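Local coordinates for protein kallikrein-10 (Homo sapiens, PDB 5LPE) that is a secreted, zymogen-like serine peptidase of the kallikrein subfamily that is inhibited by zinc and has a tumour-suppressor role, at residues R90-E93 and H94-M97. Numbering follows the deposited sequence.
Sequences RTDE and HDLM. With ZN (zinc ion), chain F.
Between D92 and D95 the chain turns through E93 and H94, the latter in the left-handed region, so that the side chains of two aspartates three residues apart meet at a slant, D92 CB 3.7 Å from D95 CB. Each offers one oxygen to the same zinc ion: D92 OD2 binds it at 1.9 Å and D95 OD2 at 2.1 Å. The other oxygen of D92 stays back, OD1 lying 3.5 Å from the zinc, which makes this carboxylate a one-oxygen ligand. The two carboxylate planes are 26° apart, and D92 OD2 and D95 OD2 are 3.5 Å from each other, both bound to the one metal. D95 CG occupies the position between its backbone N and carbonyl carbon (chi1 53°), which places OD2 within bonding distance of the zinc. In this trypsin-like double-barrel fold, the loop that leads into strand 97-101 carries the aspartate assigned by similarity to the charge relay, here D95. H44, its histidine, completes the zinc site through ND1, the nitrogen that in an active trypsin-like triad faces the aspartate; the metal thus binds both the histidine and the aspartate of the presumed relay, consistent with inhibition by zinc. S202 OG also hydrogen-bonds to D95 OD2, a second grip on the ligand oxygen. On the D92 side of the turn, T91 OG1 donates to E93 OE1 at 2.6 Å, almost in line with the acceptor's C-O bond, with the E93 chain bent back at chi2 to receive it. H94 ND1 hydrogen-bonds to Y223 OH, and its ring packs against those of H76 and Y223.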
ATOM      1  N   ARG A  90       0.719  -4.340 -20.867  1.00 51.46           N
ATOM      2  CA  ARG A  90      -0.047  -3.405 -20.048  1.00 54.20           C
ATOM      3  C   ARG A  90      -0.331  -3.915 -18.631  1.00 59.48           C
ATOM      4  O   ARG A  90      -0.487  -5.110 -18.376  1.00 61.90           O
ATOM      5  CB  ARG A  90      -1.359  -3.033 -20.740  1.00 52.85           C
ATOM      6  CG  ARG A  90      -1.248  -1.738 -21.540  1.00 58.95           C
ATOM      7  CD  ARG A  90      -0.320  -0.738 -20.855  1.00 52.76           C
ATOM      8  NE  ARG A  90      -0.019   0.393 -21.728  1.00 57.56           N
ATOM      9  CZ  ARG A  90       0.949   1.279 -21.509  1.00 53.20           C
ATOM     10  NH1 ARG A  90       1.732   1.168 -20.447  1.00 44.15           N
ATOM     11  NH2 ARG A  90       1.140   2.280 -22.362  1.00 44.29           N
ATOM     12  N   THR A  91      -0.382  -2.971 -17.706  1.00 54.14           N
ATOM     13  CA  THR A  91      -0.527  -3.244 -16.290  1.00 54.45           C
ATOM     14  C   THR A  91      -1.818  -2.603 -15.803  1.00 53.45           C
ATOM     15  O   THR A  91      -2.483  -1.873 -16.544  1.00 48.88           O
ATOM     16  CB  THR A  91       0.677  -2.688 -15.519  1.00 51.71           C
ATOM     17  OG1 THR A  91       1.196  -1.542 -16.217  1.00 51.37           O
ATOM     18  CG2 THR A  91       1.764  -3.740 -15.393  1.00 42.94           C
ATOM     19  N   ASP A  92      -2.161  -2.846 -14.536  1.00 46.49           N
ATOM     20  CA  ASP A  92      -3.367  -2.237 -13.992  1.00 43.25           C
ATOM     21  C   ASP A  92      -3.155  -0.746 -13.846  1.00 44.85           C
ATOM     22  O   ASP A  92      -2.180  -0.298 -13.236  1.00 46.82           O
ATOM     23  CB  ASP A  92      -3.743  -2.800 -12.623  1.00 43.34           C
ATOM     24  CG  ASP A  92      -3.274  -4.193 -12.407  1.00 45.97           C
ATOM     25  OD1 ASP A  92      -3.984  -5.126 -12.831  1.00 52.83           O
ATOM     26  OD2 ASP A  92      -2.216  -4.343 -11.764  1.00 42.97           O
ATOM     27  N   GLU A  93      -4.087   0.030 -14.358  1.00 42.02           N
ATOM     28  CA  GLU A  93      -3.957   1.469 -14.277  1.00 45.57           C
ATOM     29  C   GLU A  93      -5.107   2.035 -13.450  1.00 41.21           C
ATOM     30  O   GLU A  93      -6.260   1.603 -13.597  1.00 35.08           O
ATOM     31  CB  GLU A  93      -3.861   2.062 -15.688  1.00 53.36           C
ATOM     32  CG  GLU A  93      -2.718   1.447 -16.582  1.00 58.21           C
ATOM     33  CD  GLU A  93      -1.358   1.128 -15.865  1.00 65.81           C
ATOM     34  OE1 GLU A  93      -0.613   0.249 -16.380  1.00 53.28           O
ATOM     35  OE2 GLU A  93      -1.002   1.749 -14.828  1.00 65.68           O
ATOM     36  N   HIS A  94      -4.768   2.977 -12.554  1.00 34.56           N
ATOM     37  CA  HIS A  94      -5.661   3.465 -11.498  1.00 31.62           C
ATOM     38  C   HIS A  94      -6.065   2.349 -10.534  1.00 33.05           C
ATOM     39  O   HIS A  94      -7.217   2.286 -10.099  1.00 26.13           O
ATOM     40  CB  HIS A  94      -6.933   4.123 -12.056  1.00 34.15           C
ATOM     41  CG  HIS A  94      -6.710   5.400 -12.808  1.00 35.58           C
ATOM     42  ND1 HIS A  94      -6.104   6.505 -12.248  1.00 37.59           N
ATOM     43  CD2 HIS A  94      -7.054   5.758 -14.070  1.00 30.99           C
ATOM     44  CE1 HIS A  94      -6.069   7.483 -13.138  1.00 38.91           C
ATOM     45  NE2 HIS A  94      -6.637   7.053 -14.253  1.00 41.03           N
ATOM     46  N   ASP A  95      -5.135   1.466 -10.150  1.00 31.79           N
ATOM     47  CA  ASP A  95      -5.596   0.348  -9.330  1.00 31.03           C
ATOM     48  C   ASP A  95      -5.532   0.799  -7.881  1.00 27.20           C
ATOM     49  O   ASP A  95      -4.487   0.762  -7.234  1.00 25.97           O
ATOM     50  CB  ASP A  95      -4.827  -0.952  -9.578  1.00 32.97           C
ATOM     51  CG  ASP A  95      -3.336  -0.810  -9.455  1.00 36.89           C
ATOM     52  OD1 ASP A  95      -2.838   0.340  -9.464  1.00 45.46           O
ATOM     53  OD2 ASP A  95      -2.662  -1.869  -9.376  1.00 31.95           O
ATOM     54  N   LEU A  96      -6.714   1.123  -7.374  1.00 30.54           N
ATOM     55  CA  LEU A  96      -7.004   1.592  -6.034  1.00 26.74           C
ATOM     56  C   LEU A  96      -8.362   1.021  -5.691  1.00 24.37           C
ATOM     57  O   LEU A  96      -9.261   1.007  -6.531  1.00 28.06           O
ATOM     58  CB  LEU A  96      -7.054   3.117  -5.963  1.00 24.65           C
ATOM     59  CG  LEU A  96      -6.001   3.786  -5.098  1.00 25.24           C
ATOM     60  CD1 LEU A  96      -4.643   3.272  -5.485  1.00 24.10           C
ATOM     61  CD2 LEU A  96      -6.109   5.284  -5.271  1.00 19.62           C
ATOM     62  N   MET A  97      -8.510   0.540  -4.473  1.00 22.48           N
ATOM     63  CA  MET A  97      -9.785  -0.016  -4.056  1.00 20.63           C
ATOM     64  C   MET A  97      -9.954   0.337  -2.588  1.00 23.97           C
ATOM     65  O   MET A  97      -9.003   0.217  -1.802  1.00 17.71           O
ATOM     66  CB  MET A  97      -9.812  -1.530  -4.292  1.00 18.90           C
ATOM     67  CG  MET A  97     -11.076  -2.224  -3.908  1.00 23.95           C
ATOM     68  SD  MET A  97     -11.015  -4.023  -4.179  1.00 28.18           S
ATOM     69  CE  MET A  97      -9.547  -4.495  -3.287  1.00 26.74           C
TER
HETATM   70 ZN    ZN F 304      -2.459  -3.822  -9.996  1.00 46.36          ZN